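Local coordinates for methylmalonyl-CoA epimerase, mitochondrial (PDB 3RMU), which catalyses the interconversion of (R)- and (S)-methylmalonyl-CoA in mitochondrial propionyl-CoA metabolism and binds a cobalt ion, at residues A10-D15 with S64-F69; V45-G50 with M54-P59; A90-L95 with P115-H120. One frame throughout, in Å; residues are numbered along the deposited sequence. Where two conformers were deposited one is given.

Interaction 1 (A10-D15 with S64-F69)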
loop_
_atom_site.group_PDB
_atom_site.type_symbol
_atom_site.label_atom_id
_atom_site.label_comp_id
_atom_site.label_asym_id
_atom_site.label_seq_id
_atom_site.Cartn_x
_atom_site.Cartn_y
_atom_site.Cartn_z
ATOM N N ALA A 10 2.115 1.371 -5.007
ATOM C CA ALA A 10 3.402 1.886 -5.533
ATOM C C ALA A 10 4.356 2.074 -4.344
ATOM O O ALA A 10 3.990 2.695 -3.356
ATOM C CB ALA A 10 3.252 3.283 -6.179
ATOM N N ILE A 11 5.551 1.530 -4.478
ATOM C CA ILE A 11 6.622 1.658 -3.463
ATOM C C ILE A 11 7.801 2.350 -4.106
ATOM O O ILE A 11 8.285 1.888 -5.141
ATOM C CB ILE A 11 7.113 0.255 -2.935
ATOM C CG1 ILE A 11 5.968 -0.663 -2.518
ATOM C CG2 ILE A 11 8.182 0.438 -1.800
ATOM C CD1 ILE A 11 5.039 -0.164 -1.511
ATOM N N ALA A 12 8.261 3.467 -3.514
ATOM C CA ALA A 12 9.467 4.124 -3.928
ATOM C C ALA A 12 10.659 3.442 -3.260
ATOM O O ALA A 12 10.634 3.145 -2.064
ATOM C CB ALA A 12 9.418 5.599 -3.551
ATOM N N VAL A 13 11.668 3.110 -4.050
ATOM C CA VAL A 13 12.857 2.436 -3.515
ATOM C C VAL A 13 14.083 3.162 -3.961
ATOM O O VAL A 13 14.130 3.691 -5.081
ATOM C CB VAL A 13 12.910 0.967 -3.944
ATOM C CG1 VAL A 13 11.678 0.215 -3.381
ATOM C CG2 VAL A 13 13.017 0.805 -5.448
ATOM N N PRO A 14 15.112 3.196 -3.098
ATOM C CA PRO A 14 16.345 3.901 -3.446
ATOM C C PRO A 14 17.218 3.070 -4.372
ATOM O O PRO A 14 18.135 3.587 -4.972
ATOM C CB PRO A 14 17.016 4.091 -2.097
ATOM C CG PRO A 14 16.512 2.941 -1.276
ATOM C CD PRO A 14 15.111 2.718 -1.705
ATOM N N ASP A 15 16.917 1.783 -4.520
ATOM C CA ASP A 15 17.714 0.956 -5.403
ATOM C C ASP A 15 16.797 -0.022 -6.073
ATOM O O ASP A 15 16.387 -1.001 -5.468
ATOM C CB ASP A 15 18.824 0.233 -4.611
ATOM C CG ASP A 15 19.819 -0.478 -5.508
ATOM O OD1 ASP A 15 19.403 -1.187 -6.441
ATOM O OD2 ASP A 15 21.035 -0.329 -5.277
ATOM N N SER A 64 12.213 14.093 -10.994
ATOM C CA SER A 64 11.306 12.990 -10.839
ATOM C C SER A 64 10.266 13.359 -9.784
ATOM O O SER A 64 10.620 13.915 -8.759
ATOM C CB SER A 64 12.047 11.728 -10.417
ATOM O OG SER A 64 11.099 10.682 -10.199
ATOM N N PRO A 65 8.985 13.046 -10.037
ATOM C CA PRO A 65 7.931 13.314 -9.051
ATOM C C PRO A 65 8.069 12.547 -7.728
ATOM O O PRO A 65 7.381 12.889 -6.774
ATOM C CB PRO A 65 6.657 12.854 -9.769
ATOM C CG PRO A 65 7.121 11.838 -10.751
ATOM C CD PRO A 65 8.426 12.420 -11.251
ATOM N N ILE A 66 8.931 11.523 -7.678
ATOM C CA ILE A 66 9.221 10.801 -6.429
ATOM C C ILE A 66 10.614 11.144 -5.837
ATOM O O ILE A 66 10.967 10.685 -4.751
ATOM C CB ILE A 66 9.044 9.269 -6.610
ATOM C CG1 ILE A 66 10.078 8.670 -7.573
ATOM C CG2 ILE A 66 7.611 8.931 -7.101
ATOM C CD1 ILE A 66 10.128 7.136 -7.541
ATOM N N ALA A 67 11.409 11.948 -6.539
ATOM C CA ALA A 67 12.746 12.299 -6.025
ATOM C C ALA A 67 12.647 12.929 -4.633
ATOM O O ALA A 67 13.459 12.646 -3.753
ATOM C CB ALA A 67 13.478 13.211 -6.991
ATOM N N GLY A 68 11.628 13.757 -4.428
ATOM C CA GLY A 68 11.447 14.442 -3.134
ATOM C C GLY A 68 11.029 13.486 -2.026
ATOM O O GLY A 68 11.466 13.608 -0.887
ATOM N N PHE A 69 10.194 12.511 -2.374
ATOM C CA PHE A 69 9.817 11.466 -1.426
ATOM C C PHE A 69 11.052 10.679 -0.936
ATOM O O PHE A 69 11.143 10.327 0.234
ATOM C CB PHE A 69 8.794 10.546 -2.069
ATOM C CG PHE A 69 8.225 9.524 -1.142
ATOM C CD1 PHE A 69 7.144 9.826 -0.326
ATOM C CD2 PHE A 69 8.766 8.264 -1.079
ATOM C CE1 PHE A 69 6.605 8.872 0.520
ATOM C CE2 PHE A 69 8.224 7.297 -0.229
ATOM C CZ PHE A 69 7.142 7.612 0.565
#
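Phe69 carries its CG anti to the backbone N (chi1 -174°), and this torsion swings the ring off the first turn of helix 67-72 and across to Ala12 at the end of strand 3-12. Ile66 adopts chi1 of 66° with an extended chi2 of 168°, which sends CD1 to the same methyl group. Ala12 CB is thus the meeting point of the contact. It lies 3.7 Å from Phe69 CD2 and 3.9 Å from Phe69 CE2, approaching the CD2-CE2 bond obliquely, while Ile66 CD1 stands 4.3 Å from Ala12 CB. The join is purely apolar and small, burying 114 Å² in all. Alanine suits the strand position because its single methyl lets the ring and the isoleucine come close to the backbone; the CA atoms of Ala12 and Ile66 are 7.1 Å apart.

In this VOC-superfamily fold the strand belongs to the central mixed sheet, and the short helix with its leading turn sits over the end of it. The way into that helix is shaped by Ser64, whose OG accepts a weak capping bond from Ile66 N at 3.4 Å and also hydrogen-bonds Gly41 O. Ala67 N to Ser64 O, at 3.1 Å, closes the turn through the backbone. Proline suits position 65 because its missing N-H costs no bond of the turn, whose amides in use are those of Ile66 and Ala67.

Beyond the two segments the Phe69 ring makes an edge-to-face stack with His79 of strand 77-85, and Ile66 also packs on Leu57 and Val42. The side chain of Ile66 lies about 6 Å from that of His80, a cobalt ligand, and about 9 Å from the metal itself.

Interaction 2 (V45-G50 with M54-P59)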
loop_
_atom_site.group_PDB
_atom_site.type_symbol
_atom_site.label_atom_id
_atom_site.label_comp_id
_atom_site.label_asym_id
_atom_site.label_seq_id
_atom_site.Cartn_x
_atom_site.Cartn_y
_atom_site.Cartn_z
ATOM N N VAL A 45 9.556 -1.585 -11.608
ATOM C CA VAL A 45 9.465 -3.052 -11.686
ATOM C C VAL A 45 8.083 -3.419 -11.127
ATOM O O VAL A 45 7.630 -2.902 -10.100
ATOM C CB VAL A 45 10.616 -3.777 -10.907
ATOM C CG1 VAL A 45 10.256 -5.223 -10.497
ATOM C CG2 VAL A 45 11.975 -3.750 -11.651
ATOM N N PHE A 46 7.413 -4.318 -11.836
ATOM C CA PHE A 46 6.110 -4.835 -11.456
ATOM C C PHE A 46 6.277 -6.142 -10.702
ATOM O O PHE A 46 6.934 -7.054 -11.199
ATOM C CB PHE A 46 5.274 -5.094 -12.730
ATOM C CG PHE A 46 5.032 -3.877 -13.531
ATOM C CD1 PHE A 46 4.014 -2.986 -13.169
ATOM C CD2 PHE A 46 5.850 -3.559 -14.619
ATOM C CE1 PHE A 46 3.797 -1.798 -13.907
ATOM C CE2 PHE A 46 5.645 -2.388 -15.344
ATOM C CZ PHE A 46 4.613 -1.493 -14.977
ATOM N N VAL A 47 5.724 -6.213 -9.490
ATOM C CA VAL A 47 5.678 -7.466 -8.735
ATOM C C VAL A 47 4.255 -7.990 -8.852
ATOM O O VAL A 47 3.333 -7.323 -8.422
ATOM C CB VAL A 47 6.046 -7.273 -7.293
ATOM C CG1 VAL A 47 5.929 -8.607 -6.537
ATOM C CG2 VAL A 47 7.457 -6.678 -7.205
ATOM N N ASN A 48 4.086 -9.128 -9.507
ATOM C CA ASN A 48 2.746 -9.632 -9.796
ATOM C C ASN A 48 2.333 -10.601 -8.696
ATOM O O ASN A 48 2.814 -11.711 -8.653
ATOM C CB ASN A 48 2.696 -10.292 -11.154
ATOM C CG ASN A 48 1.300 -10.894 -11.489
ATOM O OD1 ASN A 48 0.314 -10.639 -10.799
ATOM N ND2 ASN A 48 1.236 -11.681 -12.556
ATOM N N LEU A 49 1.464 -10.136 -7.801
ATOM C CA LEU A 49 0.919 -10.972 -6.737
ATOM C C LEU A 49 -0.381 -11.727 -7.101
ATOM O O LEU A 49 -0.974 -12.347 -6.207
ATOM C CB LEU A 49 0.771 -10.180 -5.440
ATOM C CG LEU A 49 2.001 -9.446 -4.896
ATOM C CD1 LEU A 49 1.647 -8.607 -3.708
ATOM C CD2 LEU A 49 3.138 -10.457 -4.551
ATOM N N GLY A 50 -0.751 -11.747 -8.396
ATOM C CA GLY A 50 -1.909 -12.475 -8.893
ATOM C C GLY A 50 -3.180 -11.651 -8.835
ATOM O O GLY A 50 -3.883 -11.503 -9.849
ATOM N N MET A 54 2.465 -4.776 -7.189
ATOM C CA MET A 54 3.251 -3.754 -6.546
ATOM C C MET A 54 4.072 -3.127 -7.658
ATOM O O MET A 54 4.631 -3.835 -8.489
ATOM C CB MET A 54 4.191 -4.332 -5.484
ATOM C CG MET A 54 3.543 -5.137 -4.386
ATOM S SD MET A 54 4.754 -5.897 -3.268
ATOM C CE MET A 54 5.557 -4.471 -2.543
ATOM N N GLU A 55 4.146 -1.807 -7.687
ATOM C CA GLU A 55 4.985 -1.118 -8.680
ATOM C C GLU A 55 6.113 -0.558 -7.857
ATOM O O GLU A 55 5.900 0.331 -7.019
ATOM C CB GLU A 55 4.260 -0.014 -9.416
ATOM C CG GLU A 55 3.092 -0.575 -10.301
ATOM C CD GLU A 55 2.530 0.405 -11.323
ATOM O OE1 GLU A 55 3.033 1.554 -11.409
ATOM O OE2 GLU A 55 1.575 -0.020 -12.043
ATOM N N LEU A 56 7.310 -1.115 -8.052
ATOM C CA LEU A 56 8.505 -0.583 -7.407
ATOM C C LEU A 56 9.084 0.527 -8.299
ATOM O O LEU A 56 9.358 0.318 -9.482
ATOM C CB LEU A 56 9.547 -1.704 -7.197
ATOM C CG LEU A 56 9.121 -3.009 -6.523
ATOM C CD1 LEU A 56 10.273 -4.046 -6.543
ATOM C CD2 LEU A 56 8.666 -2.735 -5.109
ATOM N N LEU A 57 9.329 1.706 -7.724
ATOM C CA LEU A 57 9.585 2.898 -8.522
ATOM C C LEU A 57 10.897 3.494 -8.078
ATOM O O LEU A 57 11.158 3.535 -6.883
ATOM C CB LEU A 57 8.502 3.950 -8.273
ATOM C CG LEU A 57 7.074 3.556 -8.686
ATOM C CD1 LEU A 57 6.094 4.707 -8.340
ATOM C CD2 LEU A 57 7.040 3.219 -10.159
ATOM N N HIS A 58 11.679 3.946 -9.052
ATOM C CA HIS A 58 12.909 4.707 -8.789
ATOM C C HIS A 58 13.013 5.870 -9.774
ATOM O O HIS A 58 12.637 5.720 -10.937
ATOM C CB HIS A 58 14.133 3.795 -8.893
ATOM C CG HIS A 58 15.398 4.458 -8.462
ATOM N ND1 HIS A 58 15.733 4.623 -7.135
ATOM C CD2 HIS A 58 16.386 5.039 -9.178
ATOM C CE1 HIS A 58 16.887 5.262 -7.055
ATOM N NE2 HIS A 58 17.309 5.516 -8.281
ATOM N N PRO A 59 13.499 7.044 -9.319
ATOM C CA PRO A 59 13.629 8.201 -10.192
ATOM C C PRO A 59 14.384 7.929 -11.476
ATOM O O PRO A 59 15.387 7.188 -11.488
ATOM C CB PRO A 59 14.433 9.209 -9.347
ATOM C CG PRO A 59 14.109 8.831 -7.942
ATOM C CD PRO A 59 13.977 7.346 -7.958
#
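Four backbone hydrogen bonds stitch Val45-Val47 to Met54-Leu56 as an antiparallel ladder. Val45 and Leu56 form one hydrogen-bonded pair, Val45 N to Leu56 O 2.9 Å and Leu56 N to Val45 O 2.7 Å; Val47 and Met54 form the next, where Val47 N reaches Met54 O at 2.8 Å in a nearly straight bond of 175°. Phe46 and Glu55 are the non-hydrogen-bonded pair between them. Two weaker CA-H...O contacts, Glu55 CA to Val45 O and Phe46 CA to Met54 O, supplement the ladder.

Apolar packing fills the face bearing Val45, Val47, Met54 and Leu56. Leu56 holds CG anti to its carbonyl carbon (chi1 -51°), and its CD1 reaches Val47 CG2 at 3.9 Å and Val45 CG1 at 4.1 Å, so one leucine branch spans two valines. Beta-branched valines suit the extended backbone. Leu49, just past the strand, lays CD1 4.0 Å from Met54 CG.

The other face pairs an aromatic ring with a carboxylate. Phe46 and Glu55 run side by side, and Glu55 OE2 meets the ring edge in its plane, 3.4 Å from Phe46 CE1, with ring and carboxylate planes 81° apart. A carboxylate oxygen suits a ring's weakly positive hydrogen rim. That oxygen is also hydrogen-bonded to His112 NE2, and the Glu55 side chain lies about 4 Å from the cobalt, beside its ligand His8. At the hairpin end Asn48 OD1 accepts from Gly50 N in an Asx turn, where glycine's positive phi is easily borne.

Strand 42-48 is flanked in the sheet by strand 30-37, and strand 53-59 by strand 3-12; helix 16-26 lies over the apolar face through Ala20 and Tyr23, while Leu6 and Ile81 of the second subunit pack on Leu49 and Met54.

Interaction 3 (A90-L95 with P115-H120). With EDO (1,2-ethanediol), chain F.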
loop_
_atom_site.group_PDB
_atom_site.type_symbol
_atom_site.label_atom_id
_atom_site.label_comp_id
_atom_site.label_asym_id
_atom_site.label_seq_id
_atom_site.Cartn_x
_atom_site.Cartn_y
_atom_site.Cartn_z
ATOM N N ALA A 90 -16.265 11.220 -15.276
ATOM C CA ALA A 90 -17.401 11.230 -14.371
ATOM C C ALA A 90 -16.932 11.384 -12.907
ATOM O O ALA A 90 -17.530 12.119 -12.122
ATOM C CB ALA A 90 -18.224 9.944 -14.541
ATOM N N ALA A 91 -15.845 10.700 -12.569
ATOM C CA ALA A 91 -15.295 10.729 -11.236
ATOM C C ALA A 91 -14.738 12.109 -10.924
ATOM O O ALA A 91 -14.951 12.620 -9.837
ATOM C CB ALA A 91 -14.231 9.678 -11.089
ATOM N N VAL A 92 -14.026 12.703 -11.872
ATOM C CA VAL A 92 -13.493 14.052 -11.693
ATOM C C VAL A 92 -14.623 15.053 -11.469
ATOM O O VAL A 92 -14.554 15.852 -10.542
ATOM C CB VAL A 92 -12.589 14.475 -12.870
ATOM C CG1 VAL A 92 -12.182 15.942 -12.757
ATOM C CG2 VAL A 92 -11.363 13.597 -12.909
ATOM N N MET A 93 -15.672 15.006 -12.287
ATOM C CA MET A 93 -16.797 15.934 -12.097
ATOM C C MET A 93 -17.501 15.727 -10.742
ATOM O O MET A 93 -17.826 16.712 -10.062
ATOM C CB MET A 93 -17.838 15.784 -13.191
ATOM C CG MET A 93 -18.866 16.948 -13.271
ATOM S SD MET A 93 -18.231 18.547 -13.893
ATOM C CE MET A 93 -16.801 18.042 -14.889
ATOM N N ASP A 94 -17.792 14.465 -10.411
ATOM C CA ASP A 94 -18.406 14.101 -9.119
ATOM C C ASP A 94 -17.556 14.633 -7.973
ATOM O O ASP A 94 -18.082 15.242 -7.041
ATOM C CB ASP A 94 -18.527 12.582 -9.001
ATOM C CG ASP A 94 -19.056 12.129 -7.640
ATOM O OD1 ASP A 94 -20.148 12.578 -7.241
ATOM O OD2 ASP A 94 -18.351 11.322 -6.992
ATOM N N LEU A 95 -16.243 14.403 -8.034
ATOM C CA LEU A 95 -15.365 14.883 -6.962
ATOM C C LEU A 95 -15.272 16.414 -6.890
ATOM O O LEU A 95 -15.194 16.980 -5.788
ATOM C CB LEU A 95 -13.974 14.285 -7.092
ATOM C CG LEU A 95 -13.865 12.782 -6.858
ATOM C CD1 LEU A 95 -12.479 12.362 -7.256
ATOM C CD2 LEU A 95 -14.191 12.386 -5.395
ATOM N N PRO A 115 -6.110 7.435 -18.668
ATOM C CA PRO A 115 -6.215 8.694 -17.916
ATOM C C PRO A 115 -6.197 8.429 -16.399
ATOM O O PRO A 115 -6.744 7.411 -15.975
ATOM C CB PRO A 115 -7.562 9.288 -18.361
ATOM C CG PRO A 115 -8.253 8.255 -19.184
ATOM C CD PRO A 115 -7.315 7.124 -19.460
ATOM N N VAL A 116 -5.538 9.302 -15.620
ATOM C CA VAL A 116 -5.514 9.195 -14.156
ATOM C C VAL A 116 -5.664 10.543 -13.505
ATOM O O VAL A 116 -5.392 11.562 -14.111
ATOM C CB VAL A 116 -4.145 8.625 -13.600
ATOM C CG1 VAL A 116 -3.860 7.221 -14.166
ATOM C CG2 VAL A 116 -3.023 9.588 -13.953
ATOM N N ILE A 117 -6.086 10.520 -12.249
ATOM C CA ILE A 117 -6.095 11.694 -11.374
ATOM C C ILE A 117 -5.581 11.285 -9.987
ATOM O O ILE A 117 -5.699 10.108 -9.583
ATOM C CB ILE A 117 -7.515 12.305 -11.277
ATOM C CG1 ILE A 117 -7.513 13.623 -10.480
ATOM C CG2 ILE A 117 -8.529 11.325 -10.664
ATOM C CD1 ILE A 117 -8.424 14.720 -11.054
ATOM N N PHE A 118 -4.996 12.225 -9.259
ATOM C CA PHE A 118 -4.521 11.940 -7.917
ATOM C C PHE A 118 -5.325 12.747 -6.884
ATOM O O PHE A 118 -5.680 13.909 -7.121
ATOM C CB PHE A 118 -3.017 12.249 -7.807
ATOM C CG PHE A 118 -2.127 11.230 -8.498
ATOM C CD1 PHE A 118 -1.554 10.183 -7.777
ATOM C CD2 PHE A 118 -1.863 11.320 -9.863
ATOM C CE1 PHE A 118 -0.698 9.246 -8.402
ATOM C CE2 PHE A 118 -1.029 10.375 -10.507
ATOM C CZ PHE A 118 -0.451 9.339 -9.765
ATOM N N LEU A 119 -5.642 12.110 -5.762
ATOM C CA LEU A 119 -6.196 12.779 -4.569
ATOM C C LEU A 119 -5.160 12.720 -3.459
ATOM O O LEU A 119 -4.674 11.649 -3.086
ATOM C CB LEU A 119 -7.453 12.070 -4.051
ATOM C CG LEU A 119 -8.675 11.901 -4.963
ATOM C CD1 LEU A 119 -8.296 11.492 -6.334
ATOM C CD2 LEU A 119 -9.588 10.848 -4.384
ATOM N N HIS A 120 -4.842 13.866 -2.895
ATOM C CA HIS A 120 -3.853 13.909 -1.828
ATOM C C HIS A 120 -4.487 13.561 -0.469
ATOM O O HIS A 120 -5.714 13.376 -0.371
ATOM C CB HIS A 120 -3.123 15.250 -1.884
ATOM C CG HIS A 120 -2.384 15.443 -3.175
ATOM N ND1 HIS A 120 -3.031 15.523 -4.393
ATOM C CD2 HIS A 120 -1.059 15.515 -3.449
ATOM C CE1 HIS A 120 -2.138 15.657 -5.357
ATOM N NE2 HIS A 120 -0.933 15.656 -4.811
HETATM C C1 EDO F . -15.690 9.051 -6.927
HETATM O O1 EDO F . -16.553 9.612 -7.917
HETATM C C2 EDO F . -15.113 7.743 -7.455
HETATM O O2 EDO F . -16.029 6.689 -7.160
#
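Val92 and Ile117 meet methyl to methyl, Val92 CG2 lying 3.7 Å from Ile117 CD1 as the two side chains run past each other at a slant. Ile117 places CG1 anti to the backbone N (chi1 -174°), which extends the longer branch toward the helix; its chi2 of 140° is off the usual staggered values. Val92 has CG1 anti to the backbone N and CG2 beside it, and it is this second methyl that touches the strand. One helical turn on, Leu95 takes chi1 near -67° with an extended chi2, and its CD1 comes within a looser 4.3 Å of Leu119 CD2. Branched aliphatic residues suit both sides, since this interface is buried and wholly apolar.

Asp94 turns to another side of the helix: OD2 accepts from O1 of an ethanediol, probably from the crystallisation liquor, at 2.6 Å and forms a salt bridge with Lys98. Ile26 of the second subunit packs against Asp94 and Leu95. Helix 88-97 thus packs on strand 115-119 of the mixed sheet, the helix-on-sheet layering of the glyoxalase/VOC fold.

In the fold
From the N terminus, strand 3-12 enters first, and interaction 1 closes a loop of 48 intervening residues by bringing the start of helix 67-72 back to the strand's end. Interaction 2 is nested inside that loop as a beta hairpin with only three residues between its segments. The two touch: Ile11 O probably accepts a hydrogen bond from Leu57 N, since strands 3-12 and 53-59 are sheet neighbours, and the His58 side chain adds a probable bond between ND1 and Val13 O. Interaction 3 opens later, in series, closing a 19-residue loop between helix 88-97 and strand 115-119. Its centre is about 23 Å from each of the other two centres, across the chain's middle, yet all three reach the same sheet.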